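Local coordinates for endo-1,4-beta-xylanase (PDB 1H12), which hydrolyses internal beta-1,4 linkages of xylan, acting as a cold-adapted endoxylanase of glycoside hydrolase family 8, at residues 1-9 / 352-361; 93-104 / 165-175. All blocks are in the same frame, centred on the assembly; numbering follows the deposited sequence.

Contact 1. Residues 1-9 / 352-361; sequences AFNNNPSSV and LLASTNAGQA
The phenyl ring of F2 lies with one face under A361, whose CB stands 3.5 Å from the ring centroid and only 4° off the ring normal, a CH-pi contact squarely over the middle. The rim of the same ring meets backbone oxygens: CZ is 3.5 Å from L352 O, which sits close to the ring plane, and S355 O approaches the same edge. In this way the N-terminal segment of the (alpha/alpha)6 barrel packs against the turn between helix 342-351 and helix 358-369. With chi1 at 179°, F2 CG is anti to the backbone N, and the ring reaches across to the first turn of helix 358-369, where A358 CB also touches CD2. L20 and E23 of helix 20-23 add further contacts to F2.

Further along, P6 leans its CB on L353 O at 3.7 Å. N4 O faces the T356 backbone through a CA-H...O contact of 3.4 Å to T356 CA, while the T356 hydroxyl turns elsewhere, to N307. No direct hydrogen bond joins the two segments; the polar links run through water. One water sits within hydrogen-bonding distance of both N3 O and S355 O, 2.9 Å from each. A second accepts from A358 N at 2.9 Å and from N4 ND2 at 3.1 Å, and gives a weak bond to T356 O.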
# COMPACT_ATOMS: atom_id res chain seq x y z
N ALA A 1 -9.87 -17.04 19.35
CA ALA A 1 -8.43 -17.33 19.35
C ALA A 1 -7.86 -17.12 17.94
O ALA A 1 -8.56 -17.32 16.97
CB ALA A 1 -8.14 -18.74 19.79
N PHE A 2 -6.61 -16.77 17.87
CA PHE A 2 -5.94 -16.63 16.59
C PHE A 2 -5.97 -17.87 15.78
O PHE A 2 -5.62 -18.96 16.29
CB PHE A 2 -4.49 -16.24 16.84
CG PHE A 2 -3.66 -16.07 15.59
CD1 PHE A 2 -3.96 -15.12 14.64
CD2 PHE A 2 -2.57 -16.88 15.37
CE1 PHE A 2 -3.15 -14.95 13.51
CE2 PHE A 2 -1.78 -16.72 14.22
CZ PHE A 2 -2.09 -15.77 13.29
N ASN A 3 -6.35 -17.78 14.51
CA ASN A 3 -6.28 -18.90 13.58
C ASN A 3 -4.86 -19.00 13.03
O ASN A 3 -4.48 -18.25 12.12
CB ASN A 3 -7.27 -18.74 12.47
CG ASN A 3 -7.31 -19.92 11.56
OD1 ASN A 3 -6.48 -20.84 11.70
ND2 ASN A 3 -8.23 -19.93 10.60
N ASN A 4 -4.07 -19.91 13.58
CA ASN A 4 -2.72 -20.12 13.15
C ASN A 4 -2.60 -21.11 12.02
O ASN A 4 -1.46 -21.49 11.67
CB ASN A 4 -1.85 -20.50 14.32
CG ASN A 4 -2.09 -21.89 14.81
OD1 ASN A 4 -3.12 -22.45 14.57
ND2 ASN A 4 -1.12 -22.46 15.46
N ASN A 5 -3.69 -21.45 11.39
CA ASN A 5 -3.69 -22.32 10.23
C ASN A 5 -4.49 -21.68 9.08
O ASN A 5 -5.55 -22.15 8.69
CB ASN A 5 -4.36 -23.67 10.63
CG ASN A 5 -4.19 -24.74 9.58
OD1 ASN A 5 -3.25 -24.66 8.73
ND2 ASN A 5 -5.07 -25.78 9.63
N PRO A 6 -4.00 -20.56 8.56
CA PRO A 6 -4.76 -19.84 7.53
C PRO A 6 -5.04 -20.69 6.35
O PRO A 6 -4.20 -21.46 5.90
CB PRO A 6 -3.86 -18.67 7.21
CG PRO A 6 -2.49 -19.14 7.55
CD PRO A 6 -2.71 -19.94 8.89
N SER A 7 -6.25 -20.56 5.80
CA SER A 7 -6.67 -21.35 4.66
C SER A 7 -5.87 -21.15 3.41
O SER A 7 -5.46 -20.04 3.12
CB SER A 7 -8.14 -21.09 4.36
OG SER A 7 -8.60 -21.97 3.33
N SER A 8 -5.67 -22.23 2.64
CA SER A 8 -5.08 -22.15 1.31
C SER A 8 -6.07 -21.60 0.31
O SER A 8 -5.70 -21.35 -0.81
CB SER A 8 -4.60 -23.50 0.84
OG SER A 8 -5.66 -24.42 0.82
N VAL A 9 -7.32 -21.48 0.68
CA VAL A 9 -8.37 -20.90 -0.19
C VAL A 9 -8.61 -19.49 0.31
O VAL A 9 -8.90 -19.27 1.47
CB VAL A 9 -9.70 -21.68 -0.11
CG1 VAL A 9 -10.78 -21.08 -0.94
CG2 VAL A 9 -9.47 -23.14 -0.56
N LEU A 352 0.10 -10.73 9.94
CA LEU A 352 -0.39 -11.87 10.72
C LEU A 352 -1.39 -12.73 10.03
O LEU A 352 -1.58 -13.89 10.42
CB LEU A 352 -0.93 -11.40 12.07
CG LEU A 352 0.08 -10.69 12.96
CD1 LEU A 352 -0.66 -10.15 14.17
CD2 LEU A 352 1.23 -11.65 13.35
N LEU A 353 -2.04 -12.24 8.98
CA LEU A 353 -2.95 -13.06 8.18
C LEU A 353 -2.23 -14.19 7.46
O LEU A 353 -2.88 -15.09 6.95
CB LEU A 353 -3.73 -12.17 7.23
CG LEU A 353 -4.69 -11.20 7.89
CD1 LEU A 353 -5.08 -10.05 6.98
CD2 LEU A 353 -5.96 -11.94 8.37
N ALA A 354 -0.90 -14.16 7.42
CA ALA A 354 -0.09 -15.25 6.90
C ALA A 354 0.73 -15.94 7.99
O ALA A 354 1.46 -16.88 7.66
CB ALA A 354 0.86 -14.78 5.79
N SER A 355 0.63 -15.50 9.23
CA SER A 355 1.45 -16.06 10.35
C SER A 355 0.85 -17.37 10.86
O SER A 355 -0.36 -17.56 10.86
CB SER A 355 1.45 -15.06 11.54
OG SER A 355 2.15 -15.66 12.71
N THR A 356 1.74 -18.24 11.34
CA THR A 356 1.31 -19.49 12.00
C THR A 356 1.71 -19.58 13.43
O THR A 356 1.64 -20.67 14.01
CB THR A 356 1.81 -20.71 11.19
OG1 THR A 356 3.24 -20.72 11.14
CG2 THR A 356 1.32 -20.75 9.82
N ASN A 357 2.14 -18.47 14.03
CA ASN A 357 2.66 -18.43 15.37
C ASN A 357 1.76 -17.58 16.27
O ASN A 357 1.77 -16.37 16.21
CB ASN A 357 4.10 -17.92 15.34
CG ASN A 357 4.79 -17.96 16.68
OD1 ASN A 357 4.24 -17.64 17.76
ND2 ASN A 357 6.08 -18.33 16.62
N ALA A 358 0.97 -18.21 17.12
CA ALA A 358 0.01 -17.51 17.97
C ALA A 358 0.69 -16.59 18.94
O ALA A 358 0.15 -15.51 19.23
CB ALA A 358 -0.93 -18.54 18.67
N GLY A 359 1.84 -16.95 19.46
CA GLY A 359 2.58 -16.08 20.34
C GLY A 359 3.02 -14.77 19.66
O GLY A 359 2.87 -13.69 20.24
N GLN A 360 3.54 -14.88 18.47
CA GLN A 360 3.91 -13.73 17.62
C GLN A 360 2.63 -12.92 17.36
O GLN A 360 2.64 -11.70 17.39
CB GLN A 360 4.53 -14.13 16.21
CG GLN A 360 6.05 -14.22 15.88
CD GLN A 360 6.34 -14.80 14.45
OE1 GLN A 360 7.47 -15.00 14.06
NE2 GLN A 360 5.30 -15.15 13.72
N ALA A 361 1.55 -13.60 17.00
CA ALA A 361 0.33 -12.87 16.72
C ALA A 361 -0.13 -12.08 17.89
O ALA A 361 -0.48 -10.90 17.76
CB ALA A 361 -0.75 -13.80 16.25
O HOH W 1 -3.06 -16.62 10.17
O HOH W 2 0.92 -21.12 17.36

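Contact 2. Residues 93-104 / 165-175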
# COMPACT_ATOMS: atom_id res chain seq x y z
N GLN A 93 -18.56 7.62 -0.25
CA GLN A 93 -18.49 8.01 -1.64
C GLN A 93 -18.04 9.44 -1.88
O GLN A 93 -17.27 9.70 -2.81
CB GLN A 93 -19.83 7.72 -2.33
CG GLN A 93 -19.77 7.91 -3.84
CD GLN A 93 -21.04 7.56 -4.53
OE1 GLN A 93 -22.12 7.43 -3.85
NE2 GLN A 93 -20.99 7.44 -5.84
N GLU A 94 -18.52 10.37 -1.08
CA GLU A 94 -18.13 11.75 -1.26
C GLU A 94 -16.62 11.90 -1.10
O GLU A 94 -15.97 12.62 -1.88
CB GLU A 94 -18.84 12.67 -0.25
N GLU A 95 -16.09 11.30 -0.06
CA GLU A 95 -14.64 11.35 0.20
C GLU A 95 -13.88 10.76 -0.98
O GLU A 95 -12.87 11.33 -1.42
CB GLU A 95 -14.31 10.65 1.51
CG GLU A 95 -14.81 11.34 2.78
CD GLU A 95 -16.25 11.07 3.12
OE1 GLU A 95 -17.03 10.39 2.43
OE2 GLU A 95 -16.60 11.52 4.23
N PHE A 96 -14.32 9.60 -1.44
CA PHE A 96 -13.72 8.95 -2.60
C PHE A 96 -13.71 9.91 -3.78
O PHE A 96 -12.66 10.13 -4.43
CB PHE A 96 -14.46 7.68 -2.94
CG PHE A 96 -13.84 6.89 -4.06
CD1 PHE A 96 -13.96 7.29 -5.38
CD2 PHE A 96 -13.15 5.74 -3.76
CE1 PHE A 96 -13.34 6.57 -6.37
CE2 PHE A 96 -12.57 5.00 -4.75
CZ PHE A 96 -12.66 5.41 -6.07
N ASP A 97 -14.85 10.46 -4.09
CA ASP A 97 -15.01 11.29 -5.28
C ASP A 97 -14.17 12.56 -5.20
O ASP A 97 -13.59 13.00 -6.17
CB ASP A 97 -16.47 11.63 -5.49
CG ASP A 97 -17.30 10.49 -6.01
OD1 ASP A 97 -16.74 9.40 -6.28
OD2 ASP A 97 -18.54 10.65 -6.14
N ASN A 98 -14.10 13.15 -4.01
CA ASN A 98 -13.31 14.34 -3.84
C ASN A 98 -11.83 14.10 -4.04
O ASN A 98 -11.10 14.92 -4.61
CB ASN A 98 -13.59 15.01 -2.47
CG ASN A 98 -14.98 15.59 -2.34
OD1 ASN A 98 -15.65 15.87 -3.35
ND2 ASN A 98 -15.39 15.80 -1.10
N LEU A 99 -11.35 12.94 -3.55
CA LEU A 99 -9.96 12.56 -3.76
C LEU A 99 -9.70 12.22 -5.22
O LEU A 99 -8.65 12.59 -5.77
CB LEU A 99 -9.60 11.34 -2.88
CG LEU A 99 -9.53 11.60 -1.38
CD1 LEU A 99 -9.27 10.28 -0.68
CD2 LEU A 99 -8.46 12.61 -1.01
N TRP A 100 -10.58 11.47 -5.87
CA TRP A 100 -10.36 11.07 -7.25
C TRP A 100 -10.41 12.30 -8.18
O TRP A 100 -9.60 12.42 -9.10
CB TRP A 100 -11.35 9.98 -7.69
CG TRP A 100 -11.21 9.55 -9.09
CD1 TRP A 100 -12.19 9.51 -10.01
CD2 TRP A 100 -10.00 9.17 -9.79
NE1 TRP A 100 -11.70 9.13 -11.23
CE2 TRP A 100 -10.35 8.92 -11.11
CE3 TRP A 100 -8.64 9.01 -9.44
CZ2 TRP A 100 -9.39 8.61 -12.09
CZ3 TRP A 100 -7.72 8.69 -10.39
CH2 TRP A 100 -8.08 8.50 -11.72
N ARG A 101 -11.31 13.25 -7.88
CA ARG A 101 -11.37 14.44 -8.68
C ARG A 101 -10.04 15.16 -8.68
O ARG A 101 -9.56 15.68 -9.70
CB ARG A 101 -12.48 15.37 -8.17
CG ARG A 101 -12.90 16.45 -9.16
CD ARG A 101 -13.89 17.48 -8.59
NE ARG A 101 -15.03 16.79 -8.00
CZ ARG A 101 -15.24 16.60 -6.70
NH1 ARG A 101 -14.59 17.28 -5.77
NH2 ARG A 101 -16.18 15.73 -6.32
N PHE A 102 -9.42 15.25 -7.49
CA PHE A 102 -8.11 15.89 -7.36
C PHE A 102 -7.06 15.17 -8.15
O PHE A 102 -6.23 15.76 -8.85
CB PHE A 102 -7.73 15.91 -5.88
CG PHE A 102 -6.42 16.63 -5.60
CD1 PHE A 102 -5.19 15.98 -5.74
CD2 PHE A 102 -6.44 17.95 -5.19
CE1 PHE A 102 -4.03 16.66 -5.52
CE2 PHE A 102 -5.24 18.61 -4.96
CZ PHE A 102 -4.06 17.97 -5.14
N ALA A 103 -7.02 13.85 -8.03
CA ALA A 103 -5.99 13.05 -8.71
C ALA A 103 -6.09 13.25 -10.22
O ALA A 103 -5.08 13.50 -10.89
CB ALA A 103 -6.14 11.58 -8.35
N LYS A 104 -7.29 13.09 -10.76
CA LYS A 104 -7.46 13.15 -12.18
C LYS A 104 -7.15 14.53 -12.74
O LYS A 104 -6.60 14.66 -13.83
CB LYS A 104 -8.87 12.62 -12.54
CG LYS A 104 -9.15 12.37 -13.94
CD LYS A 104 -10.60 11.69 -14.09
CE LYS A 104 -10.87 11.45 -15.52
NZ LYS A 104 -12.22 10.96 -15.62
N GLU A 165 -20.96 11.33 -11.00
CA GLU A 165 -19.90 12.19 -11.44
C GLU A 165 -18.87 11.48 -12.31
O GLU A 165 -18.41 12.02 -13.28
CB GLU A 165 -19.21 12.84 -10.22
CG GLU A 165 -18.06 13.76 -10.62
CD GLU A 165 -17.42 14.57 -9.49
OE1 GLU A 165 -17.69 14.27 -8.30
OE2 GLU A 165 -16.53 15.41 -9.83
N PHE A 166 -18.49 10.27 -11.88
CA PHE A 166 -17.46 9.49 -12.55
C PHE A 166 -17.97 8.22 -13.14
O PHE A 166 -18.79 7.50 -12.51
CB PHE A 166 -16.35 9.16 -11.56
CG PHE A 166 -15.67 10.37 -11.03
CD1 PHE A 166 -14.86 11.11 -11.84
CD2 PHE A 166 -15.80 10.77 -9.73
CE1 PHE A 166 -14.23 12.23 -11.39
CE2 PHE A 166 -15.18 11.92 -9.27
CZ PHE A 166 -14.39 12.64 -10.07
N ASN A 167 -17.42 7.90 -14.30
CA ASN A 167 -17.51 6.53 -14.83
C ASN A 167 -16.29 5.83 -14.26
O ASN A 167 -15.22 5.82 -14.86
CB ASN A 167 -17.53 6.51 -16.35
CG ASN A 167 -17.84 5.16 -16.89
OD1 ASN A 167 -17.42 4.16 -16.37
ND2 ASN A 167 -18.62 5.13 -17.96
N TYR A 168 -16.42 5.34 -13.03
CA TYR A 168 -15.34 4.72 -12.34
C TYR A 168 -14.72 3.61 -13.15
O TYR A 168 -13.49 3.42 -13.15
CB TYR A 168 -15.76 4.16 -11.00
CG TYR A 168 -16.42 5.11 -10.03
CD1 TYR A 168 -15.71 6.15 -9.40
CD2 TYR A 168 -17.75 4.97 -9.71
CE1 TYR A 168 -16.31 6.97 -8.49
CE2 TYR A 168 -18.36 5.80 -8.79
CZ TYR A 168 -17.65 6.80 -8.19
OH TYR A 168 -18.29 7.64 -7.29
N TYR A 169 -15.56 2.80 -13.80
CA TYR A 169 -15.07 1.65 -14.54
C TYR A 169 -14.18 2.10 -15.68
O TYR A 169 -13.08 1.56 -15.88
CB TYR A 169 -16.24 0.81 -15.05
CG TYR A 169 -15.75 -0.50 -15.65
CD1 TYR A 169 -15.32 -1.52 -14.85
CD2 TYR A 169 -15.64 -0.67 -17.01
CE1 TYR A 169 -14.79 -2.70 -15.39
CE2 TYR A 169 -15.13 -1.80 -17.56
CZ TYR A 169 -14.71 -2.84 -16.74
OH TYR A 169 -14.17 -3.98 -17.32
N ASN A 170 -14.64 3.07 -16.49
CA ASN A 170 -13.82 3.53 -17.57
C ASN A 170 -12.51 4.13 -17.05
O ASN A 170 -11.43 3.94 -17.65
CB ASN A 170 -14.54 4.61 -18.40
N ASP A 171 -12.59 4.87 -15.94
CA ASP A 171 -11.38 5.43 -15.35
C ASP A 171 -10.43 4.30 -14.91
O ASP A 171 -9.21 4.42 -15.05
CB ASP A 171 -11.70 6.36 -14.21
CG ASP A 171 -12.31 7.67 -14.62
OD1 ASP A 171 -12.28 8.00 -15.82
OD2 ASP A 171 -12.84 8.41 -13.78
N ALA A 172 -10.98 3.22 -14.36
CA ALA A 172 -10.15 2.12 -13.91
C ALA A 172 -9.47 1.41 -15.08
O ALA A 172 -8.28 1.07 -14.98
CB ALA A 172 -11.00 1.09 -13.19
N ILE A 173 -10.19 1.17 -16.17
CA ILE A 173 -9.61 0.50 -17.31
C ILE A 173 -8.52 1.37 -17.94
O ILE A 173 -7.49 0.87 -18.36
CB ILE A 173 -10.67 0.06 -18.34
CG1 ILE A 173 -11.66 -0.92 -17.67
CG2 ILE A 173 -10.05 -0.47 -19.60
CD1 ILE A 173 -11.09 -2.07 -17.09
N THR A 174 -8.74 2.69 -17.99
CA THR A 174 -7.72 3.60 -18.45
C THR A 174 -6.47 3.47 -17.57
O THR A 174 -5.34 3.43 -18.08
CB THR A 174 -8.26 5.03 -18.43
OG1 THR A 174 -9.35 5.11 -19.37
CG2 THR A 174 -7.20 6.05 -18.81
N MET A 175 -6.66 3.43 -16.26
CA MET A 175 -5.55 3.29 -15.33
C MET A 175 -4.81 1.97 -15.55
O MET A 175 -3.57 1.94 -15.57
CB MET A 175 -6.06 3.38 -13.89
CG MET A 175 -4.97 3.53 -12.86
SD MET A 175 -4.09 5.12 -12.90
CE MET A 175 -5.45 6.23 -12.49
O HOH W 3 -19.51 13.05 -6.85
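W100 pushes the CD1 corner of its indole into the face of F166, in an edge-to-face pair with planes 63° apart; CD1 stands 3.5 Å above the middle of the phenyl ring. The opposite face of F166 is backed by the CG of its own neighbour E165, so the ring is a slab held between that methylene and the tryptophan. With W100 as the floor under one face, the rim of F166 settles between D97 and R101: CE2 comes to D97 O, CZ to R101 CA, and R101 CB meets the edge in the ring plane. At the six-membered end of the indole the M175 methyl abuts W100, CE lying 3.6 Å from CH2, and Y122 touches both side chains.

The axes of the two short helical segments come no closer than 13.3 Å and cross at 44°. Side chains fill most of that gap, and the F166 ring reaches the backbone of helix 93-107. In the (alpha/alpha)6 barrel this helix meets the start of helix 168-182 and the loop leading into it, probably two successive outer helices, with helix 143-160 packing under both through L153 and L154.

Beside the slab, R101 bends at chi3 (-53°) to lay its guanidinium side-on and nearly coplanar with the E165 carboxylate, a flat salt bridge with NE 2.7 Å from OE2 and NH2 2.9 Å from OE1. NH1 and NH2 both grip N98 OD1, also in the guanidinium plane, which fixes the group's rotation. D171 OD2 takes W100 NE1 at 2.9 Å from above the carboxylate plane; K104 NZ forms a salt bridge to OD1 on its syn side, with a weak second bond to OD2. The Y168 and F96 rings slip past each other with planes almost perpendicular, and the Y168 hydroxyl donates to the syn lone pair of D97 OD1 at 2.6 Å while accepting a nearly straight bond from Q93 NE2. A water joins D97 OD2 to E165 OE1, two acidic oxygens 4.3 Å apart.

Overall arrangement
The two contacts lie on opposite sides of the chain's centre, with centres 35 Å apart and nearest atoms about 20 Å apart. Along the sequence, contact 1 brings together segments 1-9 and 352-361, 343 residues apart at their closest ends, and both segments of contact 2 fall within that long excursion. Contact 2 joins helix 93-107 to the start of helix 168-182 and the loop before it, early in the barrel; contact 1 ties the N-terminal arm to the start of helix 358-369 near its end. They share no helix or strand. Neither includes the residues around the bound xylose, Q327, G341, E342, Y378 and N382, consistent with a place in the outer framework.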